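Local coordinates for fucolectin-related protein (PDB 2WMF) that probably hydrolyses blood-group antigen glycans of the host, acting as a family 98 glycoside hydrolase of Streptococcus pneumoniae, at residues S37-S42 / P114-I119; G61-I66 / A74-H79; P415-G420 / P449-N454. One frame throughout, in Å; residues are numbered along the deposited sequence.

Interaction 1. Residues S37-S42 / P114-I119; sequences SPLLLS and PVFLVI
The ring of Phe116 is met by one methyl from each of two leucines on strand 39-45, Leu39 and Leu41. Both methyls lie on the same side of the ring plane and approach it obliquely. Leu41 CD2 sits by the near ortho carbon, Phe116 CD2, at 3.7 Å, while Leu39 CD2 is displaced toward the far end of the ring, 4.0 Å from Phe116 CZ. The meta carbon CE2 lies between them, 4.0 Å from each methyl, so the pair follows one rim of the ring from CD2 to CZ. The two side chains arrive differently: Leu39 comes toward Phe116 from the opposite direction, whereas Leu41 crosses it at about a right angle. Their torsions contribute to this. In Leu39 the CG is anti to the backbone N (chi1 179°), but in Leu41 it is anti to the carbonyl carbon (chi1 -68°). The two CD2 methyls converge, with Leu39 CD2 and Leu41 CD2 4.2 Å apart.

The strands carrying these groups are not direct neighbours in the parallel barrel, since strand 74-79 runs between them; the closest CA atoms, those of Leu41 and Phe116, are 8.7 Å apart. The side chains therefore meet inside the barrel, past the small Ala75, which Phe116 also touches. Leu40, pointing the other way, packs on helix 307-322. Strand 143-149 adds Lys144 and Leu147 to the surroundings of Phe116, and Ile33 packs on Leu39.

Everything that touches here is hydrocarbon and buried. The contact thus depends on van der Waals fit and the exclusion of water, with the direction of approach set by side-chain shape, and it contributes to an apolar filling of the barrel near the start of these strands.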
ATOM      1  N   SER A  37      -1.368  14.953   4.971  1.00  9.77           N
ATOM      2  CA  SER A  37      -2.482  14.979   4.026  1.00  9.04           C
ATOM      3  C   SER A  37      -2.263  13.885   2.954  1.00  8.85           C
ATOM      4  O   SER A  37      -1.916  14.173   1.813  1.00  8.31           O
ATOM      5  CB  SER A  37      -2.527  16.342   3.355  1.00  9.16           C
ATOM      6  OG  SER A  37      -3.612  16.504   2.486  1.00  9.91           O
ATOM      7  N   PRO A  38      -2.407  12.618   3.358  1.00  8.08           N
ATOM      8  CA  PRO A  38      -2.216  11.518   2.417  1.00  8.72           C
ATOM      9  C   PRO A  38      -3.362  11.443   1.416  1.00  8.46           C
ATOM     10  O   PRO A  38      -4.371  12.176   1.526  1.00  8.88           O
ATOM     11  CB  PRO A  38      -2.198  10.299   3.336  1.00  8.75           C
ATOM     12  CG  PRO A  38      -3.087  10.679   4.492  1.00  8.31           C
ATOM     13  CD  PRO A  38      -2.770  12.147   4.702  1.00  7.05           C
ATOM     14  N   LEU A  39      -3.198  10.583   0.408  1.00  8.90           N
ATOM     15  CA  LEU A  39      -4.168  10.449  -0.665  1.00  8.54           C
ATOM     16  C   LEU A  39      -4.598   8.991  -0.873  1.00  8.47           C
ATOM     17  O   LEU A  39      -3.757   8.080  -0.977  1.00  8.41           O
ATOM     18  CB  LEU A  39      -3.609  11.017  -2.008  1.00  8.22           C
ATOM     19  CG  LEU A  39      -4.541  10.911  -3.221  1.00  9.36           C
ATOM     20  CD1 LEU A  39      -5.764  11.821  -2.976  1.00  9.04           C
ATOM     21  CD2 LEU A  39      -3.850  11.295  -4.550  1.00  9.76           C
ATOM     22  N   LEU A  40      -5.913   8.781  -0.831  1.00  8.25           N
ATOM     23  CA  LEU A  40      -6.511   7.462  -1.119  1.00  8.64           C
ATOM     24  C   LEU A  40      -7.173   7.518  -2.483  1.00  9.04           C
ATOM     25  O   LEU A  40      -8.083   8.318  -2.697  1.00  8.89           O
ATOM     26  CB  LEU A  40      -7.523   7.100  -0.025  1.00  8.90           C
ATOM     27  CG  LEU A  40      -8.355   5.816  -0.237  1.00  8.30           C
ATOM     28  CD1 LEU A  40      -7.423   4.603  -0.053  1.00  9.07           C
ATOM     29  CD2 LEU A  40      -9.575   5.696   0.708  1.00 10.84           C
ATOM     30  N   LEU A  41      -6.731   6.645  -3.401  1.00  8.55           N
ATOM     31  CA  LEU A  41      -7.317   6.482  -4.694  1.00  9.74           C
ATOM     32  C   LEU A  41      -8.227   5.227  -4.724  1.00  9.08           C
ATOM     33  O   LEU A  41      -7.837   4.156  -4.273  1.00  9.30           O
ATOM     34  CB  LEU A  41      -6.258   6.360  -5.789  1.00  9.96           C
ATOM     35  CG  LEU A  41      -5.427   7.619  -6.063  1.00 10.72           C
ATOM     36  CD1 LEU A  41      -4.147   7.300  -6.866  1.00 11.68           C
ATOM     37  CD2 LEU A  41      -6.282   8.657  -6.789  1.00 12.25           C
ATOM     38  N   SER A  42      -9.428   5.415  -5.244  1.00  8.92           N
ATOM     39  CA  SER A  42     -10.400   4.350  -5.471  1.00  9.24           C
ATOM     40  C   SER A  42     -10.788   4.342  -6.943  1.00  9.32           C
ATOM     41  O   SER A  42     -11.189   5.366  -7.482  1.00  9.65           O
ATOM     42  CB  SER A  42     -11.626   4.512  -4.585  1.00  9.14           C
ATOM     43  OG  SER A  42     -11.277   4.698  -3.221  1.00  9.28           O
ATOM     44  N   PRO A 114     -13.197  14.862  -7.226  1.00 12.56           N
ATOM     45  CA  PRO A 114     -11.799  14.907  -7.726  1.00 12.15           C
ATOM     46  C   PRO A 114     -11.426  13.600  -8.442  1.00 11.51           C
ATOM     47  O   PRO A 114     -11.676  12.520  -7.905  1.00 10.98           O
ATOM     48  CB  PRO A 114     -10.964  15.113  -6.457  1.00 12.46           C
ATOM     49  CG  PRO A 114     -11.780  14.577  -5.348  1.00 15.34           C
ATOM     50  CD  PRO A 114     -13.244  14.811  -5.746  1.00 12.85           C
ATOM     51  N   VAL A 115     -10.870  13.717  -9.638  1.00  9.94           N
ATOM     52  CA  VAL A 115     -10.497  12.568 -10.420  1.00 10.24           C
ATOM     53  C   VAL A 115      -9.081  12.623 -10.989  1.00 10.41           C
ATOM     54  O   VAL A 115      -8.508  13.698 -11.201  1.00  9.97           O
ATOM     55  CB  VAL A 115     -11.515  12.307 -11.563  1.00 10.07           C
ATOM     56  CG1 VAL A 115     -12.936  12.032 -11.012  1.00 10.74           C
ATOM     57  CG2 VAL A 115     -11.502  13.469 -12.599  1.00 11.10           C
ATOM     58  N   PHE A 116      -8.529  11.417 -11.221  1.00 10.25           N
ATOM     59  CA  PHE A 116      -7.301  11.203 -11.982  1.00 10.02           C
ATOM     60  C   PHE A 116      -7.611  10.236 -13.138  1.00 10.81           C
ATOM     61  O   PHE A 116      -8.329   9.291 -12.930  1.00 12.19           O
ATOM     62  CB  PHE A 116      -6.245  10.508 -11.084  1.00  9.87           C
ATOM     63  CG  PHE A 116      -5.637  11.411 -10.036  1.00  8.89           C
ATOM     64  CD1 PHE A 116      -4.372  11.923 -10.200  1.00 10.69           C
ATOM     65  CD2 PHE A 116      -6.329  11.688  -8.863  1.00 10.16           C
ATOM     66  CE1 PHE A 116      -3.792  12.742  -9.221  1.00 10.25           C
ATOM     67  CE2 PHE A 116      -5.761  12.524  -7.860  1.00 10.57           C
ATOM     68  CZ  PHE A 116      -4.501  13.060  -8.069  1.00  8.92           C
ATOM     69  N   LEU A 117      -7.057  10.506 -14.319  1.00  9.35           N
ATOM     70  CA  LEU A 117      -7.255   9.687 -15.515  1.00  9.76           C
ATOM     71  C   LEU A 117      -6.046   8.786 -15.725  1.00  9.76           C
ATOM     72  O   LEU A 117      -4.920   9.248 -15.663  1.00  8.96           O
ATOM     73  CB  LEU A 117      -7.405  10.536 -16.775  1.00 10.56           C
ATOM     74  CG  LEU A 117      -8.449  11.645 -16.820  1.00 11.40           C
ATOM     75  CD1 LEU A 117      -8.388  12.321 -18.207  1.00 12.30           C
ATOM     76  CD2 LEU A 117      -9.801  11.057 -16.483  1.00 13.97           C
ATOM     77  N   VAL A 118      -6.289   7.503 -15.983  1.00  9.43           N
ATOM     78  CA  VAL A 118      -5.225   6.586 -16.421  1.00  9.97           C
ATOM     79  C   VAL A 118      -5.045   6.808 -17.920  1.00  9.64           C
ATOM     80  O   VAL A 118      -5.951   6.491 -18.701  1.00 10.91           O
ATOM     81  CB  VAL A 118      -5.560   5.112 -16.167  1.00 10.14           C
ATOM     82  CG1 VAL A 118      -4.407   4.232 -16.662  1.00 10.00           C
ATOM     83  CG2 VAL A 118      -5.895   4.842 -14.656  1.00 10.52           C
ATOM     84  N   ILE A 119      -3.921   7.400 -18.298  1.00  9.37           N
ATOM     85  CA  ILE A 119      -3.624   7.714 -19.710  1.00  9.84           C
ATOM     86  C   ILE A 119      -2.473   6.925 -20.314  1.00  8.84           C
ATOM     87  O   ILE A 119      -2.244   7.014 -21.518  1.00  9.61           O
ATOM     88  CB  ILE A 119      -3.429   9.225 -19.966  1.00  9.51           C
ATOM     89  CG1 ILE A 119      -2.111   9.733 -19.353  1.00 10.14           C
ATOM     90  CG2 ILE A 119      -4.685  10.025 -19.410  1.00 11.43           C
ATOM     91  CD1 ILE A 119      -1.775  11.139 -19.787  1.00 12.16           C
TER

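Interaction 2. Residues G61-I66 / A74-H79; sequences GAWEAI and AAIELH
Trp63 and Ile76 face each other across the two segments with their CA atoms 7.5 Å apart, and Ile66 lies over Ala74 at a similar CA separation of 7.7 Å. The helical turn is held by a bond from Ala65 N to Gly61 O (3.0 Å), and Ile66 N returns to Trp63 O; the opposing residues belong to the extended strand 74-79.

The indole of Trp63, its CG anti to the backbone N (chi1 -164°), reaches across to the strand. Its six-membered ring presents its edge to the backbone there, CH2 lying 3.7 Å from Ala74 O, near the ring plane. Further back along the same ring, Trp63 CE3 meets Ile76 CG1 obliquely at 4.0 Å. The terminal methyl Ile76 CD1 extends on to Ala62 CB, also at 4.0 Å, and Ile66 CG2 packs on Ala74 CB at 3.8 Å.

Lys71, in the short connection, makes a cation-pi contact with Trp63 and donates to the carbonyls of Trp63 and Ile66. Together these contacts close the first beta-alpha-beta unit of the barrel: helix 59-64 lies against the outer side of strand 74-79, with Leu44 of strand 39-45 beside Ala62 and Ile76, and Ile113 and Pro114 flanking Trp63.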
ATOM      1  N   GLY A  61     -21.941   6.860  -7.021  1.00 11.89           N
ATOM      2  CA  GLY A  61     -21.844   5.822  -5.998  1.00 12.16           C
ATOM      3  C   GLY A  61     -20.442   5.665  -5.421  1.00 11.45           C
ATOM      4  O   GLY A  61     -20.289   5.391  -4.221  1.00 11.52           O
ATOM      5  N   ALA A  62     -19.449   5.827  -6.273  1.00 11.16           N
ATOM      6  CA  ALA A  62     -18.045   5.746  -5.841  1.00 11.13           C
ATOM      7  C   ALA A  62     -17.765   6.831  -4.802  1.00 11.08           C
ATOM      8  O   ALA A  62     -17.118   6.585  -3.784  1.00 11.27           O
ATOM      9  CB  ALA A  62     -17.099   5.898  -7.023  1.00 11.70           C
ATOM     10  N   TRP A  63     -18.192   8.072  -5.083  1.00 11.89           N
ATOM     11  CA  TRP A  63     -17.913   9.161  -4.138  1.00 10.87           C
ATOM     12  C   TRP A  63     -18.782   9.007  -2.881  1.00 11.77           C
ATOM     13  O   TRP A  63     -18.327   9.264  -1.759  1.00 13.11           O
ATOM     14  CB  TRP A  63     -18.087  10.506  -4.825  1.00 10.88           C
ATOM     15  CG  TRP A  63     -17.474  11.656  -4.110  1.00 11.14           C
ATOM     16  CD1 TRP A  63     -18.115  12.794  -3.742  1.00 12.37           C
ATOM     17  CD2 TRP A  63     -16.098  11.839  -3.767  1.00 11.34           C
ATOM     18  NE1 TRP A  63     -17.225  13.671  -3.155  1.00 12.21           N
ATOM     19  CE2 TRP A  63     -15.982  13.101  -3.154  1.00 12.58           C
ATOM     20  CE3 TRP A  63     -14.953  11.051  -3.902  1.00 11.83           C
ATOM     21  CZ2 TRP A  63     -14.762  13.595  -2.668  1.00 10.97           C
ATOM     22  CZ3 TRP A  63     -13.748  11.521  -3.406  1.00 11.28           C
ATOM     23  CH2 TRP A  63     -13.657  12.782  -2.796  1.00 12.38           C
ATOM     24  N   GLU A  64     -20.009   8.511  -3.042  1.00 12.36           N
ATOM     25  CA  GLU A  64     -20.839   8.166  -1.865  1.00 13.82           C
ATOM     26  C   GLU A  64     -20.178   7.144  -0.942  1.00 13.18           C
ATOM     27  O   GLU A  64     -20.382   7.183   0.271  1.00 13.78           O
ATOM     28  CB  GLU A  64     -22.239   7.706  -2.278  1.00 13.90           C
ATOM     29  CG  GLU A  64     -23.056   8.885  -2.818  1.00 18.22           C
ATOM     30  CD  GLU A  64     -24.398   8.509  -3.399  1.00 20.00           C
ATOM     31  OE1 GLU A  64     -24.667   7.287  -3.555  1.00 24.29           O
ATOM     32  OE2 GLU A  64     -25.187   9.450  -3.722  1.00 25.52           O
ATOM     33  N   ALA A  65     -19.358   6.273  -1.515  1.00 13.17           N
ATOM     34  CA  ALA A  65     -18.682   5.223  -0.753  1.00 12.24           C
ATOM     35  C   ALA A  65     -17.570   5.746   0.165  1.00 12.12           C
ATOM     36  O   ALA A  65     -17.131   5.065   1.090  1.00 11.93           O
ATOM     37  CB  ALA A  65     -18.088   4.166  -1.730  1.00 12.72           C
ATOM     38  N   ILE A  66     -17.084   6.959  -0.124  1.00 10.96           N
ATOM     39  CA  ILE A  66     -15.933   7.525   0.589  1.00 11.47           C
ATOM     40  C   ILE A  66     -16.473   8.248   1.830  1.00 12.44           C
ATOM     41  O   ILE A  66     -17.293   9.225   1.692  1.00 12.33           O
ATOM     42  CB  ILE A  66     -15.128   8.510  -0.264  1.00 10.96           C
ATOM     43  CG1 ILE A  66     -14.724   7.924  -1.631  1.00 11.11           C
ATOM     44  CG2 ILE A  66     -13.938   9.036   0.539  1.00 10.93           C
ATOM     45  CD1 ILE A  66     -13.954   6.591  -1.621  1.00 10.77           C
ATOM     46  N   ALA A  74      -9.052  12.095  -0.528  1.00  9.46           N
ATOM     47  CA  ALA A  74      -9.456  11.049  -1.498  1.00  9.70           C
ATOM     48  C   ALA A  74      -9.690  11.571  -2.912  1.00  9.37           C
ATOM     49  O   ALA A  74      -9.999  12.743  -3.109  1.00  9.90           O
ATOM     50  CB  ALA A  74     -10.708  10.292  -0.999  1.00 10.29           C
ATOM     51  N   ALA A  75      -9.628  10.665  -3.877  1.00  8.95           N
ATOM     52  CA  ALA A  75      -9.969  10.929  -5.242  1.00  9.17           C
ATOM     53  C   ALA A  75     -10.335   9.621  -5.923  1.00  9.15           C
ATOM     54  O   ALA A  75     -10.002   8.534  -5.431  1.00 10.05           O
ATOM     55  CB  ALA A  75      -8.827  11.599  -5.986  1.00  9.87           C
ATOM     56  N   ILE A  76     -10.980   9.758  -7.056  1.00  9.15           N
ATOM     57  CA  ILE A  76     -11.410   8.646  -7.878  1.00  8.35           C
ATOM     58  C   ILE A  76     -10.524   8.508  -9.120  1.00 10.06           C
ATOM     59  O   ILE A  76     -10.289   9.473  -9.877  1.00 11.49           O
ATOM     60  CB  ILE A  76     -12.888   8.796  -8.316  1.00  9.15           C
ATOM     61  CG1 ILE A  76     -13.800   8.942  -7.085  1.00  9.61           C
ATOM     62  CG2 ILE A  76     -13.308   7.615  -9.196  1.00 10.51           C
ATOM     63  CD1 ILE A  76     -13.725   7.779  -6.076  1.00 11.08           C
ATOM     64  N   GLU A  77     -10.016   7.298  -9.326  1.00  9.81           N
ATOM     65  CA  GLU A  77      -9.223   6.972 -10.527  1.00  9.30           C
ATOM     66  C   GLU A  77     -10.200   6.505 -11.619  1.00  9.50           C
ATOM     67  O   GLU A  77     -11.145   5.767 -11.340  1.00  9.95           O
ATOM     68  CB  GLU A  77      -8.218   5.838 -10.234  1.00  9.29           C
ATOM     69  CG  GLU A  77      -7.713   5.152 -11.525  1.00 10.90           C
ATOM     70  CD  GLU A  77      -6.932   3.879 -11.317  1.00 10.84           C
ATOM     71  OE1 GLU A  77      -6.108   3.822 -10.404  1.00 11.44           O
ATOM     72  OE2 GLU A  77      -7.097   2.908 -12.124  1.00 11.44           O
ATOM     73  N   LEU A  78     -10.002   7.027 -12.826  1.00  9.98           N
ATOM     74  CA  LEU A  78     -10.803   6.675 -13.975  1.00 10.31           C
ATOM     75  C   LEU A  78      -9.928   5.956 -14.970  1.00 10.79           C
ATOM     76  O   LEU A  78      -9.086   6.549 -15.582  1.00 10.62           O
ATOM     77  CB  LEU A  78     -11.426   7.921 -14.618  1.00 11.28           C
ATOM     78  CG  LEU A  78     -12.504   8.631 -13.770  1.00 11.72           C
ATOM     79  CD1 LEU A  78     -12.787  10.034 -14.398  1.00 12.65           C
ATOM     80  CD2 LEU A  78     -13.811   7.833 -13.677  1.00 14.67           C
ATOM     81  N   HIS A  79     -10.151   4.646 -15.104  1.00 10.81           N
ATOM     82  CA  HIS A  79      -9.381   3.776 -15.974  1.00 10.46           C
ATOM     83  C   HIS A  79     -10.273   3.379 -17.168  1.00 11.00           C
ATOM     84  O   HIS A  79     -11.329   2.795 -16.974  1.00 11.31           O
ATOM     85  CB  HIS A  79      -8.934   2.494 -15.224  1.00 10.36           C
ATOM     86  CG  HIS A  79      -7.846   1.730 -15.930  1.00 11.30           C
ATOM     87  ND1 HIS A  79      -7.809   1.552 -17.302  1.00 12.97           N
ATOM     88  CD2 HIS A  79      -6.749   1.106 -15.441  1.00 11.94           C
ATOM     89  CE1 HIS A  79      -6.715   0.864 -17.614  1.00 12.36           C
ATOM     90  NE2 HIS A  79      -6.048   0.597 -16.504  1.00 11.18           N
TER

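Interaction 3. Residues P415-G420 / P449-N454; sequences PKLYEG and PMYTNN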
ATOM      1  N   PRO A 415      20.647  -1.376  16.157  1.00 11.10           N
ATOM      2  CA  PRO A 415      20.499  -2.276  17.304  1.00 10.61           C
ATOM      3  C   PRO A 415      19.235  -3.117  17.276  1.00 10.47           C
ATOM      4  O   PRO A 415      18.214  -2.727  16.684  1.00 10.37           O
ATOM      5  CB  PRO A 415      20.437  -1.329  18.488  1.00 11.88           C
ATOM      6  CG  PRO A 415      20.187  -0.034  17.947  1.00 14.94           C
ATOM      7  CD  PRO A 415      20.677   0.033  16.558  1.00 11.50           C
ATOM      8  N   LYS A 416      19.319  -4.269  17.921  1.00 11.77           N
ATOM      9  CA  LYS A 416      18.156  -5.154  18.053  1.00 11.32           C
ATOM     10  C   LYS A 416      17.228  -4.547  19.109  1.00 11.14           C
ATOM     11  O   LYS A 416      17.680  -4.214  20.228  1.00 10.87           O
ATOM     12  CB  LYS A 416      18.594  -6.583  18.440  1.00 11.87           C
ATOM     13  CG  LYS A 416      17.463  -7.615  18.314  1.00 13.78           C
ATOM     14  CD  LYS A 416      17.943  -8.992  18.731  1.00 15.57           C
ATOM     15  CE  LYS A 416      16.820  -9.964  18.762  1.00 18.48           C
ATOM     16  NZ  LYS A 416      17.259 -11.378  18.981  1.00 21.17           N
ATOM     17  N   LEU A 417      15.961  -4.374  18.734  1.00 10.28           N
ATOM     18  CA  LEU A 417      15.007  -3.658  19.578  1.00  9.40           C
ATOM     19  C   LEU A 417      13.910  -4.491  20.222  1.00  9.74           C
ATOM     20  O   LEU A 417      13.196  -3.992  21.087  1.00  9.71           O
ATOM     21  CB  LEU A 417      14.335  -2.516  18.799  1.00  9.19           C
ATOM     22  CG  LEU A 417      15.267  -1.514  18.124  1.00  9.64           C
ATOM     23  CD1 LEU A 417      14.514  -0.371  17.422  1.00 10.00           C
ATOM     24  CD2 LEU A 417      16.308  -0.949  19.153  1.00 11.94           C
ATOM     25  N   TYR A 418      13.719  -5.747  19.795  1.00  9.10           N
ATOM     26  CA  TYR A 418      12.697  -6.561  20.406  1.00  8.86           C
ATOM     27  C   TYR A 418      13.089  -8.030  20.286  1.00  9.10           C
ATOM     28  O   TYR A 418      14.006  -8.349  19.504  1.00  9.94           O
ATOM     29  CB  TYR A 418      11.319  -6.329  19.748  1.00  8.50           C
ATOM     30  CG  TYR A 418      11.181  -6.832  18.317  1.00  7.42           C
ATOM     31  CD1 TYR A 418      10.493  -8.037  18.030  1.00  9.26           C
ATOM     32  CD2 TYR A 418      11.739  -6.113  17.236  1.00  8.55           C
ATOM     33  CE1 TYR A 418      10.372  -8.497  16.709  1.00  8.22           C
ATOM     34  CE2 TYR A 418      11.628  -6.586  15.901  1.00  8.01           C
ATOM     35  CZ  TYR A 418      10.897  -7.737  15.639  1.00  7.40           C
ATOM     36  OH  TYR A 418      10.731  -8.176  14.315  1.00  8.07           O
ATOM     37  N   GLU A 419      12.373  -8.875  21.028  1.00  9.68           N
ATOM     38  CA  GLU A 419      12.536 -10.318  20.972  1.00  9.88           C
ATOM     39  C   GLU A 419      11.276 -10.969  20.410  1.00  9.45           C
ATOM     40  O   GLU A 419      10.170 -10.418  20.484  1.00  9.07           O
ATOM     41  CB  GLU A 419      12.803 -10.880  22.377  1.00 11.08           C
ATOM     42  CG  GLU A 419      14.080 -10.357  23.011  1.00 14.03           C
ATOM     43  CD  GLU A 419      15.330 -10.879  22.328  1.00 18.88           C
ATOM     44  OE1 GLU A 419      15.279 -11.899  21.635  1.00 18.05           O
ATOM     45  OE2 GLU A 419      16.404 -10.251  22.486  1.00 26.24           O
ATOM     46  N   GLY A 420      11.445 -12.167  19.864  1.00  9.43           N
ATOM     47  CA  GLY A 420      10.340 -12.926  19.282  1.00  8.97           C
ATOM     48  C   GLY A 420      10.498 -13.106  17.782  1.00  8.82           C
ATOM     49  O   GLY A 420      11.532 -12.803  17.208  1.00 10.53           O
ATOM     50  N   PRO A 449      10.341  -4.120  24.454  1.00  9.55           N
ATOM     51  CA  PRO A 449      10.757  -3.135  25.466  1.00  9.49           C
ATOM     52  C   PRO A 449      10.017  -1.829  25.194  1.00  9.97           C
ATOM     53  O   PRO A 449       9.731  -1.490  24.034  1.00 10.23           O
ATOM     54  CB  PRO A 449      12.252  -2.946  25.186  1.00 10.97           C
ATOM     55  CG  PRO A 449      12.692  -4.182  24.434  1.00 11.71           C
ATOM     56  CD  PRO A 449      11.470  -4.556  23.622  1.00 10.49           C
ATOM     57  N   MET A 450       9.713  -1.095  26.256  1.00  9.23           N
ATOM     58  CA  MET A 450       8.985   0.156  26.111  1.00  9.31           C
ATOM     59  C   MET A 450       9.887   1.318  26.522  1.00  8.91           C
ATOM     60  O   MET A 450      10.881   1.137  27.216  1.00  9.73           O
ATOM     61  CB  MET A 450       7.687   0.109  26.929  1.00  9.37           C
ATOM     62  CG  MET A 450       6.684  -1.020  26.431  1.00 12.07           C
ATOM     63  SD  MET A 450       6.102  -0.740  24.731  1.00 11.17           S
ATOM     64  CE  MET A 450       4.707   0.325  25.135  1.00 13.30           C
ATOM     65  N   TYR A 451       9.561   2.500  26.006  1.00  7.59           N
ATOM     66  CA  TYR A 451      10.474   3.664  26.063  1.00  8.29           C
ATOM     67  C   TYR A 451       9.994   4.721  27.056  1.00  8.85           C
ATOM     68  O   TYR A 451      10.633   5.758  27.221  1.00  9.46           O
ATOM     69  CB  TYR A 451      10.649   4.274  24.671  1.00  8.39           C
ATOM     70  CG  TYR A 451      11.390   3.384  23.649  1.00  9.35           C
ATOM     71  CD1 TYR A 451      12.581   3.803  23.061  1.00  9.78           C
ATOM     72  CD2 TYR A 451      10.858   2.134  23.260  1.00  7.97           C
ATOM     73  CE1 TYR A 451      13.253   3.024  22.102  1.00  8.37           C
ATOM     74  CE2 TYR A 451      11.521   1.347  22.292  1.00  8.50           C
ATOM     75  CZ  TYR A 451      12.716   1.773  21.743  1.00 10.81           C
ATOM     76  OH  TYR A 451      13.369   0.986  20.798  1.00 10.45           O
ATOM     77  N   THR A 452       8.898   4.421  27.732  1.00  8.41           N
ATOM     78  CA  THR A 452       8.364   5.222  28.841  1.00  8.11           C
ATOM     79  C   THR A 452       8.111   4.279  30.022  1.00  8.79           C
ATOM     80  O   THR A 452       8.071   3.057  29.874  1.00 10.20           O
ATOM     81  CB  THR A 452       7.032   5.892  28.485  1.00  7.88           C
ATOM     82  OG1 THR A 452       6.018   4.891  28.239  1.00  9.21           O
ATOM     83  CG2 THR A 452       7.180   6.811  27.255  1.00  9.73           C
ATOM     84  N   ASN A 453       7.896   4.836  31.198  1.00  9.65           N
ATOM     85  CA  ASN A 453       7.574   4.015  32.371  1.00  9.95           C
ATOM     86  C   ASN A 453       6.058   3.747  32.557  1.00 10.90           C
ATOM     87  O   ASN A 453       5.648   3.293  33.661  1.00 11.53           O
ATOM     88  CB  ASN A 453       8.238   4.582  33.619  1.00 10.95           C
ATOM     89  CG  ASN A 453       7.536   5.806  34.151  1.00 10.72           C
ATOM     90  OD1 ASN A 453       6.680   6.385  33.463  1.00 12.83           O
ATOM     91  ND2 ASN A 453       7.890   6.238  35.394  1.00 11.58           N
ATOM     92  N   ASN A 454       5.243   3.930  31.496  1.00 10.98           N
ATOM     93  CA  ASN A 454       3.834   3.443  31.503  1.00 11.66           C
ATOM     94  C   ASN A 454       3.823   1.925  31.826  1.00 11.50           C
ATOM     95  O   ASN A 454       2.983   1.443  32.603  1.00 14.13           O
ATOM     96  CB  ASN A 454       3.130   3.755  30.185  1.00 11.27           C
ATOM     97  CG  ASN A 454       2.894   5.243  29.985  1.00 11.25           C
ATOM     98  OD1 ASN A 454       3.455   5.875  29.058  1.00 15.14           O
ATOM     99  ND2 ASN A 454       2.079   5.830  30.855  1.00  9.69           N
TER
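The carbonyl oxygen of Leu417 is approached by two carbons of the Pro449 ring, CD at 3.1 Å and CG at 3.4 Å, which brings the pyrrolidine tightly against the backbone. Pro449 CD continues over Tyr418, 4.0 Å from its CA and 4.3 Å from its CB. The phenol of Tyr418 leads away from this contact, and its OH bonds to Gly422 O.

Tyr451 meets Leu417 at its side chain instead, crossing it at about a right angle. Its hydroxyl rests against the aliphatic branch, with Tyr451 OH 3.8 Å from Leu417 CD1 and 3.9 Å from Leu417 CD2. The Tyr451 CG is anti to the carbonyl carbon (chi1 -67°), which lets the long ring span back to Leu417; a cation-pi contact with Arg426 further engages the ring, and Glu472 accepts a bond from Tyr451 N.

Trp431 touches Leu417, Tyr418 and Tyr451, and its indole NH bonds to Pro449 O. The contact thus joins the approach to edge strand 419-420 with the turn leaving its antiparallel neighbour, strand 444-449, at the margin of a C-terminal beta-sandwich.

How the interactions relate
Interactions 1 and 2 belong to one barrel and share strand 74-79 as an intermediary, their centres 8 Å apart. That strand carries the outward partners of the helix in interaction 2 and separates the two strands of interaction 1, apparently bonding to both: Ser42 O is 2.9 Å from Glu77 N, and Phe116 O is 2.8 Å from Leu78 N. One contact therefore packs the barrel's inside and the other its outside. Interaction 3 is remote, about 38 and 41 Å from them between centres, in the C-terminal beta-sandwich across the molecule. As in other barrels of this type, the active site is probably at the C-terminal strand ends.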